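Local atomic coordinates of putative xanthine dehydrogenase YAGS fad-binding subunit (PDB entry 5G5G), a protein that probably oxidises aldehydes to carboxylic acids, as the molybdenum cofactor-binding subunit of a periplasmic aldehyde oxidase. Residues A79-A83 against S84-V88; G346-M349 against R350-E354; Q416-T420 against P421-R425; M524-R527 against E528-S532; Y717-L721 against D722-D726. All coordinates share one frame; numbering follows the deposited sequence.

Contact 1. Residues A79-A83 against S84-V88. Unlike the reference sequence in segment 84-88: Val-88 (reference Ala).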
# COMPACT_ATOMS: atom_id res chain seq x y z
N ALA C 79 -4.55 -2.94 -32.73
CA ALA C 79 -3.79 -4.20 -32.87
C ALA C 79 -3.87 -4.99 -31.56
O ALA C 79 -4.26 -4.46 -30.51
CB ALA C 79 -2.33 -3.88 -33.14
N VAL C 80 -3.47 -6.26 -31.64
CA VAL C 80 -3.29 -7.06 -30.43
C VAL C 80 -1.89 -7.68 -30.48
O VAL C 80 -1.59 -8.39 -31.44
CB VAL C 80 -4.35 -8.20 -30.32
CG1 VAL C 80 -4.17 -8.95 -29.01
CG2 VAL C 80 -5.76 -7.61 -30.46
N ILE C 81 -1.09 -7.40 -29.47
CA ILE C 81 0.28 -7.91 -29.36
C ILE C 81 0.27 -9.24 -28.64
O ILE C 81 -0.37 -9.33 -27.59
CB ILE C 81 1.18 -6.95 -28.59
CG1 ILE C 81 1.00 -5.52 -29.13
CG2 ILE C 81 2.64 -7.42 -28.63
CD1 ILE C 81 1.09 -5.34 -30.61
N THR C 82 1.01 -10.22 -29.16
CA THR C 82 1.15 -11.53 -28.53
C THR C 82 2.58 -12.01 -28.65
O THR C 82 3.32 -11.46 -29.43
CB THR C 82 0.27 -12.58 -29.25
OG1 THR C 82 0.76 -12.79 -30.59
CG2 THR C 82 -1.16 -12.10 -29.34
N ALA C 83 2.96 -13.06 -27.91
CA ALA C 83 4.32 -13.64 -28.07
C ALA C 83 4.52 -14.08 -29.48
O ALA C 83 5.60 -13.89 -30.07
CB ALA C 83 4.56 -14.80 -27.12
N SER C 84 3.47 -14.68 -30.05
CA SER C 84 3.54 -15.19 -31.36
C SER C 84 3.80 -14.10 -32.42
O SER C 84 4.51 -14.36 -33.41
CB SER C 84 2.24 -15.96 -31.64
OG SER C 84 2.35 -16.55 -32.83
N ASN C 85 3.19 -12.93 -32.30
CA ASN C 85 3.40 -11.89 -33.32
C ASN C 85 4.46 -10.85 -32.96
O ASN C 85 4.79 -10.02 -33.79
CB ASN C 85 2.09 -11.24 -33.80
CG ASN C 85 1.42 -10.37 -32.73
OD1 ASN C 85 2.09 -9.84 -31.83
ND2 ASN C 85 0.09 -10.23 -32.84
N ALA C 86 4.99 -10.89 -31.73
CA ALA C 86 6.00 -9.92 -31.31
C ALA C 86 7.42 -10.20 -31.88
O ALA C 86 8.26 -9.31 -31.86
CB ALA C 86 6.05 -9.83 -29.79
N GLY C 87 7.67 -11.42 -32.35
CA GLY C 87 9.00 -11.82 -32.85
C GLY C 87 9.85 -12.36 -31.72
O GLY C 87 9.49 -12.26 -30.56
N VAL C 88 11.01 -12.93 -32.05
CA VAL C 88 11.87 -13.50 -31.01
C VAL C 88 12.34 -12.37 -30.08
O VAL C 88 12.68 -11.29 -30.53
CB VAL C 88 13.07 -14.28 -31.61
CG1 VAL C 88 12.57 -15.28 -32.65
CG2 VAL C 88 14.09 -13.33 -32.21
O HOH W 1 7.75 -13.12 -28.67
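A capping box joins Thr-82 and Asn-85 where strand 77-82 of the hammerhead domain leads into a short, weakly bonded helical turn. Each residue bonds the other's backbone. Thr-82 OG1, set between its own N and carbonyl carbon (chi1 66°), accepts from Asn-85 N at 3.0 Å. In return Asn-85 OD1 accepts from Thr-82 N at 2.9 Å; that bond is nearly straight (169°), but its donor stands above the carbonyl plane of the amide. The two side chains cross at about a right angle, with Thr-82 OG1 3.3 Å from Asn-85 CG. The other end of the amide reaches back along the strand, where ND2 of Asn-85 donates to Val-80 O at 2.9 Å, and both groups lie in each other's planes. Two bonds at its ends thus fix the rotation of the amide. Beside the cap, Ile-81 CG2 and Ala-86 CB are 4.3 Å apart and both side chains rest on helix 250-262, while strand 111-117 flanks the strand side. Gly-87, with positive phi, leaves the helix, and a water spans the exit, donating 2.7 Å bonds to Ala-83 O and Gly-87 O.

Contact 2. Residues G346-M349 against R350-E354. With MOS (dioxothiomolybdenum(VI) ion), chain Z; MCN (pterin cytosine dinucleotide), chain Y.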
# COMPACT_ATOMS: atom_id res chain seq x y z
N GLY C 346 9.34 -14.43 -7.01
CA GLY C 346 9.81 -13.83 -5.79
C GLY C 346 10.99 -12.93 -6.09
O GLY C 346 11.86 -13.26 -6.91
N ASN C 347 11.04 -11.79 -5.43
CA ASN C 347 12.17 -10.90 -5.64
C ASN C 347 12.20 -9.84 -4.54
O ASN C 347 11.42 -9.89 -3.57
CB ASN C 347 12.14 -10.27 -7.06
CG ASN C 347 13.53 -10.16 -7.69
OD1 ASN C 347 14.50 -9.72 -7.03
ND2 ASN C 347 13.61 -10.49 -8.95
N ALA C 348 13.07 -8.84 -4.75
CA ALA C 348 13.31 -7.81 -3.75
C ALA C 348 12.09 -7.04 -3.31
O ALA C 348 11.29 -6.53 -4.12
CB ALA C 348 14.33 -6.81 -4.26
N MET C 349 12.01 -6.90 -2.01
CA MET C 349 11.16 -5.94 -1.37
C MET C 349 11.96 -5.37 -0.19
O MET C 349 12.78 -6.09 0.39
CB MET C 349 9.86 -6.56 -0.91
CG MET C 349 8.92 -5.60 -0.21
SD MET C 349 7.26 -6.35 -0.00
CE MET C 349 6.47 -5.31 1.21
N ARG C 350 11.71 -4.10 0.07
CA ARG C 350 12.45 -3.27 1.08
C ARG C 350 13.16 -4.12 2.13
O ARG C 350 12.52 -4.81 2.91
CB ARG C 350 11.48 -2.30 1.72
CG ARG C 350 12.18 -1.15 2.46
CD ARG C 350 11.12 -0.18 2.91
NE ARG C 350 11.68 1.07 3.38
CZ ARG C 350 11.01 2.23 3.54
NH1 ARG C 350 9.71 2.28 3.33
NH2 ARG C 350 11.64 3.32 3.96
N ALA C 351 14.49 -4.06 2.11
CA ALA C 351 15.39 -4.87 2.98
C ALA C 351 15.20 -6.37 2.72
O ALA C 351 14.91 -7.17 3.63
CB ALA C 351 15.22 -4.53 4.46
N PRO C 352 15.46 -6.80 1.49
CA PRO C 352 15.38 -8.22 1.19
C PRO C 352 16.32 -8.99 2.10
O PRO C 352 17.47 -8.55 2.32
CB PRO C 352 15.85 -8.34 -0.26
CG PRO C 352 16.36 -7.00 -0.62
CD PRO C 352 15.88 -6.00 0.33
N GLY C 353 15.79 -10.07 2.64
CA GLY C 353 16.54 -10.91 3.55
C GLY C 353 16.49 -10.41 4.98
O GLY C 353 16.01 -11.13 5.86
N GLU C 354 17.01 -9.20 5.26
CA GLU C 354 17.00 -8.72 6.64
C GLU C 354 15.61 -8.50 7.19
O GLU C 354 15.35 -8.78 8.35
CB GLU C 354 17.84 -7.44 6.80
CG GLU C 354 19.30 -7.72 7.14
CD GLU C 354 20.15 -8.10 5.97
OE1 GLU C 354 19.71 -8.05 4.81
OE2 GLU C 354 21.31 -8.46 6.24
MO MOS Z . 15.22 -1.81 -2.26
S MOS Z . 14.40 -3.97 -2.09
O1 MOS Z . 14.76 -1.57 -3.97
O2 MOS Z . 17.01 -2.89 -2.40
N1 MCN Y . 19.18 9.86 3.71
C2 MCN Y . 19.75 11.04 4.37
N3 MCN Y . 21.11 10.55 4.86
C4 MCN Y . 21.70 9.36 4.88
C5 MCN Y . 20.96 8.36 4.03
C6 MCN Y . 19.78 8.63 3.58
O2 MCN Y . 19.34 12.08 4.49
N4 MCN Y . 22.81 9.02 5.42
C1' MCN Y . 17.79 10.09 3.34
C2D MCN Y . 17.66 10.98 2.06
O2' MCN Y . 16.40 11.66 2.07
C3' MCN Y . 17.69 9.94 1.06
C4D MCN Y . 16.86 8.66 1.54
O4D MCN Y . 17.17 8.84 3.00
O3' MCN Y . 17.19 10.23 -0.29
C5' MCN Y . 17.19 7.32 1.21
O5' MCN Y . 18.55 7.12 0.92
PA MCN Y . 19.10 5.67 0.94
O1A MCN Y . 20.48 5.72 0.28
O2A MCN Y . 18.92 5.07 2.29
O3A MCN Y . 18.07 4.83 -0.09
PB MCN Y . 18.22 4.82 -1.67
O1B MCN Y . 19.11 3.74 -2.09
O2B MCN Y . 18.46 6.21 -2.15
O3B MCN Y . 16.71 4.53 -2.02
C10 MCN Y . 16.23 3.12 -2.04
C9' MCN Y . 15.46 2.72 -0.83
C8' MCN Y . 15.16 1.13 -0.97
S8' MCN Y . 16.36 0.07 -1.48
C7' MCN Y . 13.97 0.81 -0.87
S7' MCN Y . 13.41 -0.85 -1.20
C6' MCN Y . 12.88 1.73 -0.23
C7 MCN Y . 13.69 2.99 0.36
O9' MCN Y . 14.48 3.59 -0.59
N5' MCN Y . 12.08 2.23 -1.46
C4A MCN Y . 11.19 3.43 -1.29
N8' MCN Y . 12.68 4.00 0.74
C4B MCN Y . 11.68 4.32 -0.10
N1' MCN Y . 10.85 5.39 0.24
C2' MCN Y . 9.94 5.95 -0.67
N2' MCN Y . 9.19 6.89 -0.38
N3' MCN Y . 9.57 5.11 -1.68
C4' MCN Y . 10.20 3.99 -2.21
O4' MCN Y . 9.97 3.23 -3.17
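Ala-348 and Pro-352 sit side by side where the loop between strand 331-340 and helix 354-372 folds against the molybdenum centre. The tight part is the backbone bend at Met-349 and Arg-350 and its approach to the sulfur of the dioxothiomolybdenum ion. Pro-352 CD lies 3.1 Å from Met-349 O and 3.5 Å from that sulfur, Met-349 C is 3.4 Å from it, and Ala-348 CB comes to 3.6 Å. The dithiolene sulfurs S7' and S8' of the pterin cytosine dinucleotide hold the metal. Arg-350 leaves the turn with CG anti to its backbone N (chi1 -163°) and stays extended to NE, running alongside the pterin. Its CB passes 3.8 Å from S7', and its guanidinium offers one face, off centre, to N8' of the pterin, with NH2 3.5 Å from that nitrogen. NE donates to Gly-691 O, which helps set the plane of the group, and helix 619-638 packs against the chain. Looser is the 4.2 Å gap between Ala-348 CB and Pro-352 CG, both residues partly exposed; an acetate, probably from the crystallisation liquor, lies about 4 Å from the Pro-352 side chain. Met-349 packs on a basic side chain of a neighbouring subunit. Carbons of Ala-348, Met-349 and Pro-352 thus line the sulfur, together with the backbone N of Arg-350, whose positive charge beside the pterin would probably polarise its ring system.

Contact 3. Residues Q416-T420 against P421-R425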
# COMPACT_ATOMS: atom_id res chain seq x y z
N GLN C 416 10.19 1.33 32.62
CA GLN C 416 8.84 1.33 33.16
C GLN C 416 7.99 0.10 32.65
O GLN C 416 6.87 -0.12 33.12
CB GLN C 416 8.23 2.75 32.94
CG GLN C 416 8.74 3.82 34.00
CD GLN C 416 10.25 4.25 33.95
OE1 GLN C 416 10.68 5.01 33.05
NE2 GLN C 416 11.05 3.82 34.96
N ARG C 417 8.55 -0.70 31.74
CA ARG C 417 7.97 -1.98 31.30
C ARG C 417 7.84 -2.96 32.50
O ARG C 417 8.76 -3.08 33.32
CB ARG C 417 8.86 -2.66 30.25
CG ARG C 417 8.33 -4.00 29.73
CD ARG C 417 9.36 -4.69 28.83
NE ARG C 417 10.37 -5.30 29.69
CZ ARG C 417 10.84 -6.55 29.62
NH1 ARG C 417 10.51 -7.42 28.70
NH2 ARG C 417 11.75 -6.91 30.52
N ASN C 418 6.71 -3.62 32.58
CA ASN C 418 6.52 -4.72 33.47
C ASN C 418 7.04 -5.93 32.73
O ASN C 418 6.50 -6.29 31.68
CB ASN C 418 5.05 -4.88 33.81
CG ASN C 418 4.83 -5.83 34.98
OD1 ASN C 418 5.59 -6.78 35.16
ND2 ASN C 418 3.82 -5.55 35.79
N ALA C 419 8.09 -6.55 33.28
CA ALA C 419 8.71 -7.72 32.66
C ALA C 419 7.86 -9.00 32.76
O ALA C 419 8.07 -9.94 32.01
CB ALA C 419 10.08 -7.97 33.29
N THR C 420 6.89 -9.04 33.65
CA THR C 420 5.95 -10.14 33.67
C THR C 420 4.86 -9.81 32.65
O THR C 420 4.16 -8.77 32.82
CB THR C 420 5.34 -10.35 35.05
OG1 THR C 420 6.41 -10.61 35.99
CG2 THR C 420 4.41 -11.55 35.05
N PRO C 421 4.69 -10.66 31.62
CA PRO C 421 3.68 -10.31 30.60
C PRO C 421 2.27 -10.29 31.13
O PRO C 421 1.96 -11.02 32.06
CB PRO C 421 3.80 -11.44 29.59
CG PRO C 421 5.18 -11.92 29.74
CD PRO C 421 5.48 -11.83 31.22
N GLY C 422 1.42 -9.48 30.52
CA GLY C 422 0.01 -9.54 30.76
C GLY C 422 -0.57 -8.82 31.95
O GLY C 422 -1.75 -9.03 32.26
N GLN C 423 0.21 -7.97 32.60
CA GLN C 423 -0.18 -7.39 33.87
C GLN C 423 -0.58 -5.94 33.81
O GLN C 423 -0.93 -5.38 34.84
CB GLN C 423 0.97 -7.53 34.89
CG GLN C 423 1.54 -8.93 34.97
CD GLN C 423 0.50 -9.94 35.33
OE1 GLN C 423 -0.19 -9.80 36.34
NE2 GLN C 423 0.35 -10.95 34.52
N VAL C 424 -0.57 -5.35 32.61
CA VAL C 424 -0.85 -3.94 32.47
C VAL C 424 -2.08 -3.67 31.60
O VAL C 424 -2.12 -4.07 30.45
CB VAL C 424 0.38 -3.20 31.92
CG1 VAL C 424 0.08 -1.72 31.82
CG2 VAL C 424 1.60 -3.46 32.78
N ARG C 425 -3.07 -2.97 32.15
CA ARG C 425 -4.27 -2.64 31.38
C ARG C 425 -4.42 -1.13 31.27
O ARG C 425 -4.02 -0.40 32.16
CB ARG C 425 -5.52 -3.20 32.04
CG ARG C 425 -5.59 -4.72 32.09
CD ARG C 425 -6.21 -5.25 30.82
NE ARG C 425 -7.67 -5.05 30.78
CZ ARG C 425 -8.58 -6.01 30.99
NH1 ARG C 425 -8.23 -7.29 31.25
NH2 ARG C 425 -9.87 -5.67 30.94
O HOH W 2 2.68 -6.73 32.05
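Thr-420 and Gln-423 are the first and last residues of a type II beta turn in the surface loop that leads into strand 425-426. Water 2 takes the place of a direct backbone bond between them, donating to Thr-420 O at 2.6 Å and accepting from Gln-423 N. Pro-421 and Gly-422 form the corner, the glycine with positive phi. The side chain of Gln-423 curls over this corner. Its CB lies 3.6 Å from Asn-418 ND2. CG, anti to the carbonyl carbon (chi1 -49°), comes to 3.4 Å from Thr-420 O and 3.9 Å from the methyl CG2 of Thr-420. A bend at chi2 then brings the amide back over the chain, and NE2 at the tip donates to Pro-421 O at 2.9 Å. That bond is almost straight (173°) and lies in the plane of the glutamine amide, although tilted from that of the proline carbonyl; it pins the tip to the corner of the turn. Just upstream, Asn-418 closes an Asx turn, its OD1 accepting from Thr-420 N at 3.0 Å. The amides of Asn-418 and Gln-423 are turned well away from parallel. The loop packs on helix 698-710: Asn-708 bonds Asn-418 O and the backbone of Gly-422, and Tyr-707 packs on Pro-421. The return leg touches the outward one again where Val-424 CG2 meets Asn-418 CB at 3.9 Å.

Contact 4. Residues M524-R527 against E528-S532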
# COMPACT_ATOMS: atom_id res chain seq x y z
N MET C 524 34.32 18.55 -7.11
CA MET C 524 35.73 18.76 -6.82
C MET C 524 36.46 19.15 -8.11
O MET C 524 37.29 20.08 -8.11
CB MET C 524 36.41 17.54 -6.21
CG MET C 524 36.06 17.33 -4.75
SD MET C 524 36.64 18.71 -3.70
CE MET C 524 38.40 18.56 -3.77
N LYS C 525 36.07 18.51 -9.22
CA LYS C 525 36.61 18.92 -10.52
C LYS C 525 36.13 20.33 -10.92
O LYS C 525 36.93 21.17 -11.41
CB LYS C 525 36.25 17.89 -11.59
CG LYS C 525 36.73 18.19 -13.00
CD LYS C 525 38.24 18.15 -13.11
CE LYS C 525 38.60 18.43 -14.55
NZ LYS C 525 40.04 18.10 -14.80
N LEU C 526 34.87 20.62 -10.67
CA LEU C 526 34.33 21.94 -11.02
C LEU C 526 35.01 23.04 -10.20
O LEU C 526 35.31 24.11 -10.74
CB LEU C 526 32.82 21.97 -10.85
CG LEU C 526 32.06 23.25 -11.22
CD1 LEU C 526 32.36 23.66 -12.65
CD2 LEU C 526 30.58 23.00 -11.03
N ARG C 527 35.31 22.75 -8.94
CA ARG C 527 36.06 23.69 -8.11
C ARG C 527 37.44 23.96 -8.71
O ARG C 527 37.87 25.10 -8.73
CB ARG C 527 36.19 23.23 -6.66
CG ARG C 527 34.90 23.38 -5.84
CD ARG C 527 34.90 22.42 -4.67
NE ARG C 527 35.98 22.78 -3.73
CZ ARG C 527 35.85 23.30 -2.52
NH1 ARG C 527 34.65 23.58 -1.98
NH2 ARG C 527 36.95 23.55 -1.81
N GLU C 528 38.12 22.91 -9.18
CA GLU C 528 39.40 23.07 -9.87
C GLU C 528 39.27 23.96 -11.11
O GLU C 528 40.10 24.83 -11.33
CB GLU C 528 40.02 21.72 -10.24
CG GLU C 528 40.47 20.92 -9.03
CD GLU C 528 41.26 19.68 -9.41
OE1 GLU C 528 42.48 19.82 -9.75
OE2 GLU C 528 40.65 18.60 -9.39
N MET C 529 38.23 23.73 -11.90
CA MET C 529 37.98 24.53 -13.11
C MET C 529 37.67 26.00 -12.78
O MET C 529 38.16 26.93 -13.47
CB MET C 529 36.86 23.92 -13.93
CG MET C 529 37.16 22.53 -14.46
SD MET C 529 35.69 21.74 -15.14
CE MET C 529 35.38 22.80 -16.55
N ILE C 530 36.90 26.22 -11.72
CA ILE C 530 36.64 27.57 -11.28
C ILE C 530 37.94 28.25 -10.83
O ILE C 530 38.27 29.33 -11.31
CB ILE C 530 35.54 27.63 -10.19
CG1 ILE C 530 34.21 27.17 -10.77
CG2 ILE C 530 35.40 29.06 -9.64
CD1 ILE C 530 33.23 26.70 -9.70
N ALA C 531 38.68 27.59 -9.95
CA ALA C 531 39.96 28.08 -9.49
C ALA C 531 40.89 28.45 -10.67
O ALA C 531 41.54 29.51 -10.66
CB ALA C 531 40.61 27.06 -8.55
N SER C 532 40.90 27.61 -11.70
CA SER C 532 41.80 27.82 -12.85
C SER C 532 41.34 29.04 -13.66
O SER C 532 42.15 29.84 -14.08
CB SER C 532 41.86 26.55 -13.71
OG SER C 532 42.61 26.72 -14.90
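Leu-526 and Ile-530 touch one turn apart on the long helix 511-534, within which this whole contact lies. Four consecutive backbone bonds of the i to i+4 kind cross it. Glu-528 N donates to Met-524 O, Met-529 N to Lys-525 O, Ile-530 N to Leu-526 O, and Ala-531 N to Arg-527 O, over 2.8 to 3.1 Å. The last is the straightest of the four, at 173°. All four acceptors and all four donors are thereby satisfied within the helix. Side-chain carbons lie close to some of these carbonyls as well: Met-529 CG rests 3.3 Å from Lys-525 O. Arg-527 bends at chi3 and gives NH1 to Met-483 O, a carbonyl of helix 472-484. The buried side is carbon on carbon, with Leu-526 CG 3.9 Å from Ile-530 CD1, the two side chains set at a slant. Both leucine and isoleucine face Leu-566 of strand 566-574 and Leu-484 of helix 472-484, while Phe-543 of strand 541-544 packs on Arg-527 and Ile-530.

Contact 5. Residues Y717-L721 against D722-D726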
# COMPACT_ATOMS: atom_id res chain seq x y z
N TYR C 717 3.85 -14.89 11.19
CA TYR C 717 3.33 -13.54 10.91
C TYR C 717 2.28 -13.60 9.79
O TYR C 717 2.31 -14.53 8.98
CB TYR C 717 4.46 -12.67 10.45
CG TYR C 717 5.45 -12.23 11.48
CD1 TYR C 717 6.62 -12.99 11.73
CD2 TYR C 717 5.29 -11.04 12.11
CE1 TYR C 717 7.59 -12.53 12.65
CE2 TYR C 717 6.26 -10.54 12.97
CZ TYR C 717 7.41 -11.28 13.24
OH TYR C 717 8.33 -10.72 14.08
N PRO C 718 1.37 -12.61 9.70
CA PRO C 718 1.19 -11.51 10.64
C PRO C 718 0.46 -11.95 11.90
O PRO C 718 -0.24 -13.00 11.91
CB PRO C 718 0.34 -10.50 9.83
CG PRO C 718 -0.46 -11.38 8.91
CD PRO C 718 0.37 -12.56 8.58
N ILE C 719 0.59 -11.14 12.94
CA ILE C 719 0.02 -11.44 14.23
C ILE C 719 -1.38 -10.81 14.33
O ILE C 719 -1.56 -9.70 14.83
CB ILE C 719 0.95 -11.00 15.35
CG1 ILE C 719 2.34 -11.66 15.18
CG2 ILE C 719 0.38 -11.44 16.70
CD1 ILE C 719 3.40 -11.13 16.12
N THR C 720 -2.35 -11.58 13.86
CA THR C 720 -3.71 -11.20 13.82
C THR C 720 -4.47 -11.79 14.98
O THR C 720 -3.99 -12.70 15.71
CB THR C 720 -4.31 -11.61 12.46
OG1 THR C 720 -4.12 -13.01 12.24
CG2 THR C 720 -3.71 -10.79 11.39
N LEU C 721 -5.64 -11.24 15.25
CA LEU C 721 -6.33 -11.55 16.49
C LEU C 721 -6.72 -13.04 16.62
O LEU C 721 -6.79 -13.61 17.72
CB LEU C 721 -7.59 -10.68 16.63
CG LEU C 721 -8.74 -10.90 15.63
CD1 LEU C 721 -9.71 -12.02 15.98
CD2 LEU C 721 -9.53 -9.58 15.43
N ASP C 722 -6.96 -13.69 15.48
CA ASP C 722 -7.29 -15.11 15.49
C ASP C 722 -6.14 -15.97 15.99
O ASP C 722 -6.38 -17.10 16.42
CB ASP C 722 -7.79 -15.58 14.14
CG ASP C 722 -6.88 -15.17 13.02
OD1 ASP C 722 -6.40 -14.02 12.94
OD2 ASP C 722 -6.67 -16.04 12.15
N LYS C 723 -4.92 -15.44 16.04
CA LYS C 723 -3.78 -16.15 16.60
C LYS C 723 -3.62 -15.92 18.11
O LYS C 723 -2.79 -16.57 18.80
CB LYS C 723 -2.53 -15.72 15.85
CG LYS C 723 -2.59 -16.13 14.40
CD LYS C 723 -1.38 -15.69 13.59
CE LYS C 723 -1.63 -16.12 12.15
NZ LYS C 723 -0.62 -15.74 11.17
N LEU C 724 -4.44 -15.02 18.66
CA LEU C 724 -4.38 -14.65 20.07
C LEU C 724 -5.61 -15.03 20.85
O LEU C 724 -5.53 -15.34 22.07
CB LEU C 724 -4.24 -13.12 20.18
CG LEU C 724 -3.07 -12.42 19.49
CD1 LEU C 724 -3.09 -10.90 19.69
CD2 LEU C 724 -1.76 -12.96 20.02
N LEU C 725 -6.76 -15.04 20.17
CA LEU C 725 -8.07 -15.00 20.84
C LEU C 725 -8.27 -16.06 21.95
O LEU C 725 -8.72 -15.76 23.06
CB LEU C 725 -9.15 -15.14 19.75
CG LEU C 725 -10.57 -14.69 20.04
CD1 LEU C 725 -10.61 -13.22 20.41
CD2 LEU C 725 -11.38 -14.92 18.77
N ASP C 726 -7.95 -17.30 21.65
CA ASP C 726 -8.19 -18.36 22.63
C ASP C 726 -7.20 -18.41 23.82
O ASP C 726 -7.35 -19.30 24.65
CB ASP C 726 -8.36 -19.74 21.96
CG ASP C 726 -7.06 -20.30 21.40
OD1 ASP C 726 -5.99 -19.69 21.59
OD2 ASP C 726 -7.12 -21.37 20.74
O HOH W 3 -3.10 -14.12 9.92
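Lys-723 and Thr-720 meet in a buried turn close to the C terminus, beyond helix 698-710. Fully extended beyond CG, the lysine runs back along the chain until NZ donates at 2.9 Å to O of Pro-718, a residue that follows a cis peptide bond. Its backbone N bonds Thr-720 O at the same length. Beside it Thr-720 OG1, between N and carbonyl carbon (chi1 56°), donates to Asp-722 OD1 at 2.6 Å, reaching the carboxylate on its syn side. Leu-721 O is gripped twice, by Leu-724 N at 2.9 Å from above the carbonyl plane and by Leu-725 N at 2.8 Å from almost straight ahead. In the second shell, water 3 donates to Thr-720 OG1 and more weakly accepts from Lys-723 NZ. Asp-716 forms a salt bridge with NZ. Asp-722 OD1 has a second partner, a basic side chain of a neighbouring subunit, whose apolar side chains pack on Leu-721 and Leu-725. Ile-719, the centre of an inverse gamma turn, sets CG2 4.2 Å from Leu-724 CD2. Tyr-717 and Ile-719 pack on helix 698-710, Tyr-717 OH reaches Met-359 O in helix 354-372, and Ile-719 bonds the backbone of Ala-637 at the end of helix 619-638.

From the N terminus the five contacts follow one another in series; each joins adjacent residues, and none nests in or crosses another. Contact 1 turns strand 77-82, outermost within this chain in a seven-stranded mixed sheet, into a helix, about 33 Å between centres from contact 2. Contact 2 bends the loop before helix 354-372 at the molybdenum site, close to the centre of the chain. Contact 3 closes a surface turn ahead of strand 425-426, and contact 4 lies along helix 511-534 on a far flank, their centres about 62 Å apart. Contact 5 returns to the side of contact 3, with nearest atoms about 11 Å apart. Helix 698-710 ties these two together, and helix 619-638 serves contacts 2 and 5.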